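PDB 4E8H: glutathione S-transferase from Bombyx mori, which probably catalyses the conjugation of glutathione to electrophilic compounds, and is a homodimer that binds glutathione. Local coordinates for residues Val21-Arg26 / Ile165-Thr170; Leu28-His33 / Thr76-Ala81; Leu103-Gly108 / Leu140-Thr145; Thr145-Asp148 / Phe152-Gly155. All blocks are in the same frame, centred on the assembly; numbering follows the deposited sequence.

Contact 1: Val21-Arg26 / Ile165-Thr170; sequences VMMTAR and IVVTIT
Met23 reaches from Val21-Arg26 to Val166 and Val167 of Ile165-Thr170, and its terminal methyl makes the touch. The backbones stay well apart, the closest pair of CA atoms being those of Met23 and Val167 at 9.6 Å, so the gap is spanned by side chain. CB of Met23 faces the other helix but is still 6.4 Å from CG2 of Val167. CG lies beside the backbone N and anti to the carbonyl carbon (chi1 -75°), and an extended chi2 carries SD outward, to 5.0 Å from CG1 of Val166. The bend at chi3 (-66°) then turns CE into the groove between the two valines, 3.7 Å from Val167 CG2 and 4.1 Å from Val166 CG1. The Met23 side chain runs at about a right angle to that of Val166 and more obliquely to that of Val167. All three residues are buried, although only 84 Å² is lost between the segments. Met23 and Val167 both also touch Asp205 of helix 201-213, while Val166 leans on Trp188 and Phe189 of helix 183-196. The contact thus joins helix 16-27 of the thioredoxin-like domain to helix 160-174 of the helical domain.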
loop_
_atom_site.group_PDB
_atom_site.type_symbol
_atom_site.label_atom_id
_atom_site.label_comp_id
_atom_site.label_asym_id
_atom_site.label_seq_id
_atom_site.Cartn_x
_atom_site.Cartn_y
_atom_site.Cartn_z
ATOM N N VAL B 21 -14.189 -2.504 -0.508
ATOM C CA VAL B 21 -14.673 -2.423 0.871
ATOM C C VAL B 21 -16.060 -3.060 1.011
ATOM O O VAL B 21 -16.288 -3.854 1.927
ATOM C CB VAL B 21 -14.697 -0.963 1.403
ATOM C CG1 VAL B 21 -15.366 -0.893 2.774
ATOM C CG2 VAL B 21 -13.288 -0.392 1.476
ATOM N N MET B 22 -16.965 -2.720 0.093
ATOM C CA MET B 22 -18.357 -3.180 0.152
ATOM C C MET B 22 -18.481 -4.702 0.074
ATOM O O MET B 22 -19.286 -5.296 0.790
ATOM C CB MET B 22 -19.205 -2.511 -0.939
ATOM C CG MET B 22 -19.467 -1.028 -0.696
ATOM S SD MET B 22 -19.958 -0.130 -2.184
ATOM C CE MET B 22 -21.709 -0.494 -2.242
ATOM N N MET B 23 -17.680 -5.323 -0.789
ATOM C CA MET B 23 -17.655 -6.782 -0.899
ATOM C C MET B 23 -17.003 -7.443 0.318
ATOM O O MET B 23 -17.421 -8.526 0.727
ATOM C CB MET B 23 -16.965 -7.235 -2.190
ATOM C CG MET B 23 -17.804 -7.044 -3.451
ATOM S SD MET B 23 -17.110 -7.833 -4.924
ATOM C CE MET B 23 -15.611 -6.884 -5.173
ATOM N N THR B 24 -15.987 -6.798 0.892
ATOM C CA THR B 24 -15.354 -7.309 2.112
ATOM C C THR B 24 -16.356 -7.335 3.266
ATOM O O THR B 24 -16.425 -8.315 4.008
ATOM C CB THR B 24 -14.099 -6.499 2.510
ATOM O OG1 THR B 24 -13.144 -6.552 1.446
ATOM C CG2 THR B 24 -13.455 -7.069 3.774
ATOM N N ALA B 25 -17.136 -6.262 3.396
ATOM C CA ALA B 25 -18.175 -6.164 4.424
ATOM C C ALA B 25 -19.273 -7.217 4.263
ATOM O O ALA B 25 -19.784 -7.736 5.260
ATOM C CB ALA B 25 -18.776 -4.769 4.440
ATOM N N ARG B 26 -19.636 -7.527 3.019
ATOM C CA ARG B 26 -20.635 -8.562 2.751
ATOM C C ARG B 26 -20.149 -9.946 3.179
ATOM O O ARG B 26 -20.886 -10.687 3.834
ATOM C CB ARG B 26 -21.044 -8.567 1.273
ATOM C CG ARG B 26 -21.891 -7.367 0.854
ATOM C CD ARG B 26 -23.319 -7.466 1.375
ATOM N NE ARG B 26 -24.062 -8.538 0.715
ATOM C CZ ARG B 26 -24.789 -8.381 -0.388
ATOM N NH1 ARG B 26 -24.885 -7.189 -0.968
ATOM N NH2 ARG B 26 -25.425 -9.419 -0.911
ATOM N N ILE B 165 -8.082 -7.033 -5.622
ATOM C CA ILE B 165 -7.517 -7.321 -6.940
ATOM C C ILE B 165 -8.624 -7.635 -7.962
ATOM O O ILE B 165 -8.564 -7.168 -9.104
ATOM C CB ILE B 165 -6.430 -8.440 -6.867
ATOM C CG1 ILE B 165 -5.160 -7.892 -6.197
ATOM C CG2 ILE B 165 -6.108 -8.997 -8.257
ATOM C CD1 ILE B 165 -4.150 -8.951 -5.758
ATOM N N VAL B 166 -9.640 -8.390 -7.538
ATOM C CA VAL B 166 -10.740 -8.785 -8.432
ATOM C C VAL B 166 -11.540 -7.593 -8.984
ATOM O O VAL B 166 -12.096 -7.678 -10.080
ATOM C CB VAL B 166 -11.673 -9.872 -7.798
ATOM C CG1 VAL B 166 -12.802 -9.251 -6.981
ATOM C CG2 VAL B 166 -12.238 -10.795 -8.874
ATOM N N VAL B 167 -11.581 -6.489 -8.235
ATOM C CA VAL B 167 -12.235 -5.266 -8.706
ATOM C C VAL B 167 -11.599 -4.789 -10.019
ATOM O O VAL B 167 -12.306 -4.447 -10.971
ATOM C CB VAL B 167 -12.203 -4.137 -7.637
ATOM C CG1 VAL B 167 -12.735 -2.828 -8.212
ATOM C CG2 VAL B 167 -13.015 -4.535 -6.409
ATOM N N THR B 168 -10.269 -4.798 -10.058
ATOM C CA THR B 168 -9.505 -4.374 -11.230
ATOM C C THR B 168 -9.725 -5.304 -12.419
ATOM O O THR B 168 -9.864 -4.849 -13.560
ATOM C CB THR B 168 -8.001 -4.261 -10.884
ATOM O OG1 THR B 168 -7.812 -3.161 -9.990
ATOM C CG2 THR B 168 -7.150 -4.033 -12.132
ATOM N N ILE B 169 -9.760 -6.602 -12.143
ATOM C CA ILE B 169 -9.984 -7.603 -13.177
ATOM C C ILE B 169 -11.420 -7.501 -13.695
ATOM O O ILE B 169 -11.655 -7.632 -14.900
ATOM C CB ILE B 169 -9.622 -9.033 -12.680
ATOM C CG1 ILE B 169 -8.164 -9.085 -12.185
ATOM C CG2 ILE B 169 -9.861 -10.080 -13.768
ATOM C CD1 ILE B 169 -7.106 -8.602 -13.193
ATOM N N THR B 170 -12.366 -7.234 -12.794
ATOM C CA THR B 170 -13.750 -6.968 -13.190
ATOM C C THR B 170 -13.833 -5.746 -14.113
ATOM O O THR B 170 -14.518 -5.792 -15.138
ATOM C CB THR B 170 -14.684 -6.787 -11.967
ATOM O OG1 THR B 170 -14.645 -7.969 -11.155
ATOM C CG2 THR B 170 -16.130 -6.543 -12.407
#

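Contact 2: Leu28-His33 / Thr76-Ala81; sequences LELDLH and TYLVNA
Leu28 and Val79 bring the two backbones nearest, with their CA atoms 7.4 Å apart where the chain leaves helix 16-27 beside helix 71-82. Glu29, with a positive phi of 62°, closes the preceding helix in a Schellman motif, after which the chain heads for strand 32-36. The side chains that meet are all aliphatic. Leu28 has CG beside the backbone N and anti to the carbonyl carbon (chi1 -66°), the setting from which its CD1 comes 3.6 Å from Leu78 CB and 3.8 Å from Val79 N, packing against the helix backbone as well as its side chains. Leu28 CD1 is also 3.8 Å from Val79 CG2, and Leu28 CD2 approaches it more loosely at 4.1 Å. Both leucine methyls thus come to the same valine methyl, and the two side chains cross at about a right angle. Beyond the turn, Leu30 CD1 meets Leu78 CD2 at 4.2 Å. Leu78 is thereby touched at its base by Leu28 and at its end by Leu30, and it also rests on Ile7 and Met61 of the sheet. This packing of the domain's last helix against the link from first helix to second strand is characteristic of the thioredoxin-like N-terminal domain of glutathione transferases.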
loop_
_atom_site.group_PDB
_atom_site.type_symbol
_atom_site.label_atom_id
_atom_site.label_comp_id
_atom_site.label_asym_id
_atom_site.label_seq_id
_atom_site.Cartn_x
_atom_site.Cartn_y
_atom_site.Cartn_z
ATOM N N LEU B 28 -18.007 -10.625 5.410
ATOM C CA LEU B 28 -17.961 -10.608 6.871
ATOM C C LEU B 28 -19.349 -10.452 7.490
ATOM O O LEU B 28 -19.494 -10.493 8.716
ATOM C CB LEU B 28 -17.044 -9.483 7.364
ATOM C CG LEU B 28 -15.548 -9.595 7.055
ATOM C CD1 LEU B 28 -14.864 -8.259 7.260
ATOM C CD2 LEU B 28 -14.878 -10.679 7.895
ATOM N N GLU B 29 -20.354 -10.264 6.634
ATOM C CA GLU B 29 -21.761 -10.134 7.043
ATOM C C GLU B 29 -22.015 -8.915 7.939
ATOM O O GLU B 29 -22.740 -8.988 8.935
ATOM C CB GLU B 29 -22.279 -11.440 7.669
ATOM C CG GLU B 29 -22.156 -12.647 6.739
ATOM C CD GLU B 29 -22.571 -13.958 7.385
ATOM O OE1 GLU B 29 -22.339 -14.139 8.600
ATOM O OE2 GLU B 29 -23.120 -14.819 6.667
ATOM N N LEU B 30 -21.404 -7.795 7.559
ATOM C CA LEU B 30 -21.614 -6.513 8.220
ATOM C C LEU B 30 -22.460 -5.639 7.308
ATOM O O LEU B 30 -22.131 -5.474 6.130
ATOM C CB LEU B 30 -20.271 -5.820 8.490
ATOM C CG LEU B 30 -19.204 -6.537 9.327
ATOM C CD1 LEU B 30 -17.837 -5.893 9.131
ATOM C CD2 LEU B 30 -19.579 -6.551 10.802
ATOM N N ASP B 31 -23.553 -5.089 7.830
ATOM C CA ASP B 31 -24.318 -4.126 7.048
ATOM C C ASP B 31 -23.642 -2.772 7.118
ATOM O O ASP B 31 -23.276 -2.297 8.198
ATOM C CB ASP B 31 -25.778 -4.013 7.499
ATOM C CG ASP B 31 -26.623 -3.166 6.541
ATOM O OD1 ASP B 31 -27.524 -2.438 7.003
ATOM O OD2 ASP B 31 -26.382 -3.220 5.317
ATOM N N LEU B 32 -23.457 -2.169 5.953
ATOM C CA LEU B 32 -22.935 -0.823 5.879
ATOM C C LEU B 32 -24.086 0.114 5.597
ATOM O O LEU B 32 -24.947 -0.176 4.758
ATOM C CB LEU B 32 -21.874 -0.699 4.781
ATOM C CG LEU B 32 -20.578 -1.511 4.887
ATOM C CD1 LEU B 32 -19.677 -1.211 3.698
ATOM C CD2 LEU B 32 -19.835 -1.249 6.195
ATOM N N HIS B 33 -24.117 1.224 6.320
ATOM C CA HIS B 33 -24.999 2.315 5.964
ATOM C C HIS B 33 -24.248 3.216 4.996
ATOM O O HIS B 33 -23.349 3.973 5.378
ATOM C CB HIS B 33 -25.528 3.032 7.209
ATOM C CG HIS B 33 -26.646 2.295 7.882
ATOM N ND1 HIS B 33 -27.488 2.884 8.803
ATOM C CD2 HIS B 33 -27.078 1.019 7.742
ATOM C CE1 HIS B 33 -28.375 1.995 9.216
ATOM N NE2 HIS B 33 -28.150 0.857 8.586
ATOM N N THR B 76 -8.730 -4.652 5.992
ATOM C CA THR B 76 -8.005 -5.399 7.011
ATOM C C THR B 76 -8.540 -5.103 8.414
ATOM O O THR B 76 -8.620 -6.008 9.249
ATOM C CB THR B 76 -6.478 -5.158 6.942
ATOM O OG1 THR B 76 -6.203 -3.755 7.024
ATOM C CG2 THR B 76 -5.905 -5.711 5.640
ATOM N N TYR B 77 -8.922 -3.847 8.658
ATOM C CA TYR B 77 -9.557 -3.463 9.926
ATOM C C TYR B 77 -10.860 -4.219 10.192
ATOM O O TYR B 77 -11.095 -4.672 11.314
ATOM C CB TYR B 77 -9.816 -1.950 10.001
ATOM C CG TYR B 77 -10.724 -1.557 11.154
ATOM C CD1 TYR B 77 -10.286 -1.651 12.476
ATOM C CD2 TYR B 77 -12.029 -1.112 10.925
ATOM C CE1 TYR B 77 -11.118 -1.307 13.541
ATOM C CE2 TYR B 77 -12.871 -0.765 11.986
ATOM C CZ TYR B 77 -12.406 -0.862 13.289
ATOM O OH TYR B 77 -13.226 -0.517 14.341
ATOM N N LEU B 78 -11.707 -4.343 9.169
ATOM C CA LEU B 78 -12.983 -5.038 9.329
ATOM C C LEU B 78 -12.771 -6.503 9.715
ATOM O O LEU B 78 -13.508 -7.040 10.545
ATOM C CB LEU B 78 -13.857 -4.906 8.074
ATOM C CG LEU B 78 -14.310 -3.502 7.643
ATOM C CD1 LEU B 78 -15.156 -3.572 6.378
ATOM C CD2 LEU B 78 -15.064 -2.763 8.748
ATOM N N VAL B 79 -11.750 -7.135 9.136
ATOM C CA VAL B 79 -11.403 -8.504 9.521
ATOM C C VAL B 79 -10.786 -8.569 10.930
ATOM O O VAL B 79 -11.222 -9.382 11.747
ATOM C CB VAL B 79 -10.506 -9.218 8.472
ATOM C CG1 VAL B 79 -10.260 -10.675 8.875
ATOM C CG2 VAL B 79 -11.148 -9.167 7.090
ATOM N N ASN B 80 -9.800 -7.714 11.217
ATOM C CA ASN B 80 -9.158 -7.687 12.544
ATOM C C ASN B 80 -10.148 -7.466 13.684
ATOM O O ASN B 80 -10.053 -8.108 14.731
ATOM C CB ASN B 80 -8.057 -6.618 12.622
ATOM C CG ASN B 80 -6.827 -6.966 11.800
ATOM O OD1 ASN B 80 -6.573 -8.131 11.487
ATOM N ND2 ASN B 80 -6.048 -5.947 11.453
ATOM N N ALA B 81 -11.098 -6.559 13.469
ATOM C CA ALA B 81 -12.053 -6.183 14.504
ATOM C C ALA B 81 -13.318 -7.042 14.545
ATOM O O ALA B 81 -13.855 -7.289 15.628
ATOM C CB ALA B 81 -12.422 -4.709 14.377
#

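Contact 3: Leu103-Gly108 / Leu140-Thr145; sequences LNFDLG and LGWLNT
Phe105 meets Trp142 and Leu143 across the gap between Leu103-Gly108 and Leu140-Thr145. One contact is between two aromatic side chains, as apolar packing: Trp142 CE3 sits at the edge of the Phe105 ring, near its plane, 4.1 Å from Phe105 CE1. The two side chains run obliquely to one another. A second interaction is between ring and chain. Phe105 CE2 is 4.3 Å from Leu143 CB and its CZ is 4.2 Å from Leu143 N, so the far end of the ring abuts the helix backbone. With CG anti to the backbone N (chi1 172°), the benzyl group projects across to the partner helix, whose nearest CA, that of Leu143, lies 9.1 Å from Phe105 CA. Within Leu140-Thr145, Thr145 OG1 donates to Gly141 O over 3.0 Å, and Thr145 N reaches the same oxygen from the opposite face of its carbonyl plane, giving that oxygen two donors. Next to Phe105, Asp106 forms a salt bridge with Arg72, a glutathione-binding residue. Helices 93-124 and 130-146 meet here beside helix 160-174, whose Ile165 touches Asp106 and Leu143, while Gln55 and Pro54 of the second subunit pack on Phe105 and Trp142.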
loop_
_atom_site.group_PDB
_atom_site.type_symbol
_atom_site.label_atom_id
_atom_site.label_comp_id
_atom_site.label_asym_id
_atom_site.label_seq_id
_atom_site.Cartn_x
_atom_site.Cartn_y
_atom_site.Cartn_z
ATOM N N LEU B 103 -1.422 -6.971 -1.147
ATOM C CA LEU B 103 -2.121 -5.695 -0.964
ATOM C C LEU B 103 -1.272 -4.498 -1.404
ATOM O O LEU B 103 -1.783 -3.580 -2.048
ATOM C CB LEU B 103 -2.595 -5.525 0.487
ATOM C CG LEU B 103 -3.778 -6.387 0.947
ATOM C CD1 LEU B 103 -3.925 -6.344 2.463
ATOM C CD2 LEU B 103 -5.080 -5.969 0.268
ATOM N N ASN B 104 0.014 -4.518 -1.053
ATOM C CA ASN B 104 0.970 -3.517 -1.533
ATOM C C ASN B 104 1.205 -3.620 -3.044
ATOM O O ASN B 104 1.356 -2.599 -3.723
ATOM C CB ASN B 104 2.295 -3.599 -0.763
ATOM C CG ASN B 104 2.240 -2.893 0.590
ATOM O OD1 ASN B 104 3.083 -2.050 0.893
ATOM N ND2 ASN B 104 1.247 -3.237 1.406
ATOM N N PHE B 105 1.229 -4.850 -3.563
ATOM C CA PHE B 105 1.259 -5.083 -5.010
ATOM C C PHE B 105 0.055 -4.418 -5.672
ATOM O O PHE B 105 0.203 -3.698 -6.657
ATOM C CB PHE B 105 1.277 -6.588 -5.321
ATOM C CG PHE B 105 1.114 -6.920 -6.787
ATOM C CD1 PHE B 105 2.182 -6.795 -7.672
ATOM C CD2 PHE B 105 -0.109 -7.375 -7.277
ATOM C CE1 PHE B 105 2.032 -7.107 -9.024
ATOM C CE2 PHE B 105 -0.269 -7.691 -8.627
ATOM C CZ PHE B 105 0.802 -7.557 -9.501
ATOM N N ASP B 106 -1.130 -4.660 -5.117
ATOM C CA ASP B 106 -2.359 -4.101 -5.662
ATOM C C ASP B 106 -2.314 -2.574 -5.683
ATOM O O ASP B 106 -2.571 -1.966 -6.719
ATOM C CB ASP B 106 -3.582 -4.605 -4.888
ATOM C CG ASP B 106 -4.899 -4.174 -5.520
ATOM O OD1 ASP B 106 -5.069 -4.355 -6.747
ATOM O OD2 ASP B 106 -5.767 -3.660 -4.785
ATOM N N LEU B 107 -1.966 -1.960 -4.556
ATOM C CA LEU B 107 -1.923 -0.501 -4.476
ATOM C C LEU B 107 -0.798 0.113 -5.316
ATOM O O LEU B 107 -1.044 0.995 -6.143
ATOM C CB LEU B 107 -1.821 -0.024 -3.018
ATOM C CG LEU B 107 -1.657 1.484 -2.770
ATOM C CD1 LEU B 107 -2.743 2.312 -3.467
ATOM C CD2 LEU B 107 -1.640 1.788 -1.278
ATOM N N GLY B 108 0.427 -0.353 -5.096
ATOM C CA GLY B 108 1.601 0.281 -5.691
ATOM C C GLY B 108 1.953 -0.150 -7.103
ATOM O O GLY B 108 2.770 0.497 -7.758
ATOM N N LEU B 140 0.072 -7.737 -15.103
ATOM C CA LEU B 140 -0.813 -8.888 -15.299
ATOM C C LEU B 140 -0.024 -10.195 -15.421
ATOM O O LEU B 140 -0.469 -11.234 -14.938
ATOM C CB LEU B 140 -1.732 -8.700 -16.516
ATOM C CG LEU B 140 -2.960 -7.780 -16.412
ATOM C CD1 LEU B 140 -3.768 -7.841 -17.702
ATOM C CD2 LEU B 140 -3.854 -8.128 -15.218
ATOM N N GLY B 141 1.143 -10.134 -16.063
ATOM C CA GLY B 141 2.052 -11.281 -16.146
ATOM C C GLY B 141 2.543 -11.711 -14.774
ATOM O O GLY B 141 2.588 -12.907 -14.471
ATOM N N TRP B 142 2.907 -10.729 -13.948
ATOM C CA TRP B 142 3.281 -10.981 -12.557
ATOM C C TRP B 142 2.140 -11.603 -11.745
ATOM O O TRP B 142 2.357 -12.579 -11.023
ATOM C CB TRP B 142 3.771 -9.701 -11.873
ATOM C CG TRP B 142 5.070 -9.153 -12.402
ATOM C CD1 TRP B 142 6.100 -9.860 -12.962
ATOM C CD2 TRP B 142 5.491 -7.781 -12.384
ATOM N NE1 TRP B 142 7.123 -9.012 -13.311
ATOM C CE2 TRP B 142 6.778 -7.732 -12.964
ATOM C CE3 TRP B 142 4.901 -6.589 -11.940
ATOM C CZ2 TRP B 142 7.490 -6.534 -13.112
ATOM C CZ3 TRP B 142 5.609 -5.398 -12.087
ATOM C CH2 TRP B 142 6.890 -5.382 -12.669
ATOM N N LEU B 143 0.935 -11.042 -11.858
ATOM C CA LEU B 143 -0.238 -11.606 -11.179
ATOM C C LEU B 143 -0.493 -13.046 -11.619
ATOM O O LEU B 143 -0.772 -13.917 -10.787
ATOM C CB LEU B 143 -1.488 -10.746 -11.406
ATOM C CG LEU B 143 -2.822 -11.229 -10.812
ATOM C CD1 LEU B 143 -2.784 -11.341 -9.284
ATOM C CD2 LEU B 143 -3.952 -10.315 -11.251
ATOM N N ASN B 144 -0.390 -13.288 -12.925
ATOM C CA ASN B 144 -0.514 -14.640 -13.459
ATOM C C ASN B 144 0.511 -15.589 -12.833
ATOM O O ASN B 144 0.188 -16.734 -12.513
ATOM C CB ASN B 144 -0.387 -14.649 -14.983
ATOM C CG ASN B 144 -0.848 -15.959 -15.590
ATOM O OD1 ASN B 144 -2.045 -16.246 -15.640
ATOM N ND2 ASN B 144 0.101 -16.767 -16.048
ATOM N N THR B 145 1.736 -15.099 -12.653
ATOM C CA THR B 145 2.802 -15.867 -12.010
ATOM C C THR B 145 2.516 -16.106 -10.524
ATOM O O THR B 145 2.763 -17.202 -10.018
ATOM C CB THR B 145 4.185 -15.198 -12.214
ATOM O OG1 THR B 145 4.434 -15.060 -13.617
ATOM C CG2 THR B 145 5.312 -16.028 -11.592
#

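Contact 4: Thr145-Asp148 / Phe152-Gly155; sequences TFLD and FVAG
Leu147 presses one methyl against the Phe152-Val153 peptide, and this is the tight part of the contact. Its CD2 lies 3.7 Å from both Phe152 C and Val153 N, and 3.9 Å from Val153 CG1. CG sits anti to the carbonyl carbon (chi1 -67°), which brings the end of the side chain closer to the turn than the direction of its CB alone would. The CA atoms of Leu147 and Val153 are only 5.8 Å apart. The side toward Phe146 is looser: there the nearest approach is between two carbonyl oxygens, Phe146 O and Val153 O, at 4.4 Å. Each has an arginine partner, Arg150 for Phe146 and Arg102 for Val153. The Phe146 ring leads away from the turn, toward a cation-pi contact with Arg102 of the same chain, and it packs on Trp69 of the second subunit. Solvent lies at Asp148, which is exposed. Phe152-Gly155 is a type I beta turn closed by Gly155 N to Phe152 O at 3.2 Å. It lies in the loop between helices 130-146 and 160-174, and the hydrogen bond from Val153 N to Asp162 ties this beta turn to the first turn of the latter helix.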
loop_
_atom_site.group_PDB
_atom_site.type_symbol
_atom_site.label_atom_id
_atom_site.label_comp_id
_atom_site.label_asym_id
_atom_site.label_seq_id
_atom_site.Cartn_x
_atom_site.Cartn_y
_atom_site.Cartn_z
ATOM N N THR B 145 1.736 -15.099 -12.653
ATOM C CA THR B 145 2.802 -15.867 -12.010
ATOM C C THR B 145 2.516 -16.106 -10.524
ATOM O O THR B 145 2.763 -17.202 -10.018
ATOM C CB THR B 145 4.185 -15.198 -12.214
ATOM O OG1 THR B 145 4.434 -15.060 -13.617
ATOM C CG2 THR B 145 5.312 -16.028 -11.592
ATOM N N PHE B 146 1.982 -15.094 -9.835
ATOM C CA PHE B 146 1.623 -15.234 -8.417
ATOM C C PHE B 146 0.639 -16.385 -8.224
ATOM O O PHE B 146 0.645 -17.052 -7.189
ATOM C CB PHE B 146 1.009 -13.947 -7.840
ATOM C CG PHE B 146 1.941 -12.755 -7.820
ATOM C CD1 PHE B 146 3.315 -12.897 -8.007
ATOM C CD2 PHE B 146 1.431 -11.482 -7.580
ATOM C CE1 PHE B 146 4.159 -11.788 -7.986
ATOM C CE2 PHE B 146 2.265 -10.369 -7.549
ATOM C CZ PHE B 146 3.632 -10.522 -7.753
ATOM N N LEU B 147 -0.196 -16.610 -9.236
ATOM C CA LEU B 147 -1.233 -17.636 -9.184
ATOM C C LEU B 147 -0.778 -19.023 -9.661
ATOM O O LEU B 147 -1.590 -19.951 -9.731
ATOM C CB LEU B 147 -2.476 -17.164 -9.949
ATOM C CG LEU B 147 -3.215 -15.973 -9.330
ATOM C CD1 LEU B 147 -4.060 -15.235 -10.358
ATOM C CD2 LEU B 147 -4.053 -16.405 -8.132
ATOM N N ASP B 148 0.511 -19.167 -9.971
ATOM C CA ASP B 148 1.075 -20.472 -10.328
ATOM C C ASP B 148 1.049 -21.411 -9.122
ATOM O O ASP B 148 1.810 -21.232 -8.166
ATOM C CB ASP B 148 2.505 -20.334 -10.864
ATOM C CG ASP B 148 3.146 -21.678 -11.185
ATOM O OD1 ASP B 148 2.789 -22.279 -12.221
ATOM O OD2 ASP B 148 4.013 -22.129 -10.406
ATOM N N PHE B 152 -5.724 -19.121 -4.960
ATOM C CA PHE B 152 -5.960 -17.712 -4.641
ATOM C C PHE B 152 -4.630 -16.972 -4.517
ATOM O O PHE B 152 -3.581 -17.608 -4.412
ATOM C CB PHE B 152 -6.818 -17.583 -3.376
ATOM C CG PHE B 152 -8.208 -18.138 -3.540
ATOM C CD1 PHE B 152 -9.179 -17.419 -4.233
ATOM C CD2 PHE B 152 -8.541 -19.387 -3.023
ATOM C CE1 PHE B 152 -10.463 -17.929 -4.401
ATOM C CE2 PHE B 152 -9.827 -19.906 -3.185
ATOM C CZ PHE B 152 -10.789 -19.174 -3.874
ATOM N N VAL B 153 -4.668 -15.640 -4.537
ATOM C CA VAL B 153 -3.433 -14.848 -4.653
ATOM C C VAL B 153 -2.411 -15.084 -3.536
ATOM O O VAL B 153 -1.207 -15.019 -3.778
ATOM C CB VAL B 153 -3.692 -13.321 -4.843
ATOM C CG1 VAL B 153 -4.425 -13.059 -6.155
ATOM C CG2 VAL B 153 -4.451 -12.726 -3.658
ATOM N N ALA B 154 -2.890 -15.376 -2.329
ATOM C CA ALA B 154 -2.005 -15.543 -1.178
ATOM C C ALA B 154 -1.853 -16.990 -0.701
ATOM O O ALA B 154 -1.108 -17.253 0.245
ATOM C CB ALA B 154 -2.454 -14.648 -0.031
ATOM N N GLY B 155 -2.546 -17.921 -1.352
ATOM C CA GLY B 155 -2.473 -19.330 -0.970
ATOM C C GLY B 155 -3.744 -20.117 -1.231
ATOM O O GLY B 155 -4.384 -19.948 -2.269
#

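How the contacts relate
Contact 1 joins the N-terminal and C-terminal domains, and the other three contacts are nested in the chain loop it closes. Contact 2 comes first, in the thioredoxin-like domain, and is coupled to contact 1 by a probable hydrogen bond from Leu30 N to Ala25 O (2.8 Å). Contacts 3 and 4 follow in the helical domain. Their centres lie 10 Å apart; they share Thr145 and helix 130-146, and their Phe105 and Phe146 rings meet edge-to-face. Ile165 of contact 1 touches both. Contacts 2 and 3, with centres 24 Å apart, meet through Thr76 and Leu103. Contacts 2, 3 and 4 all touch the second subunit, whereas contact 1 lies inside one chain.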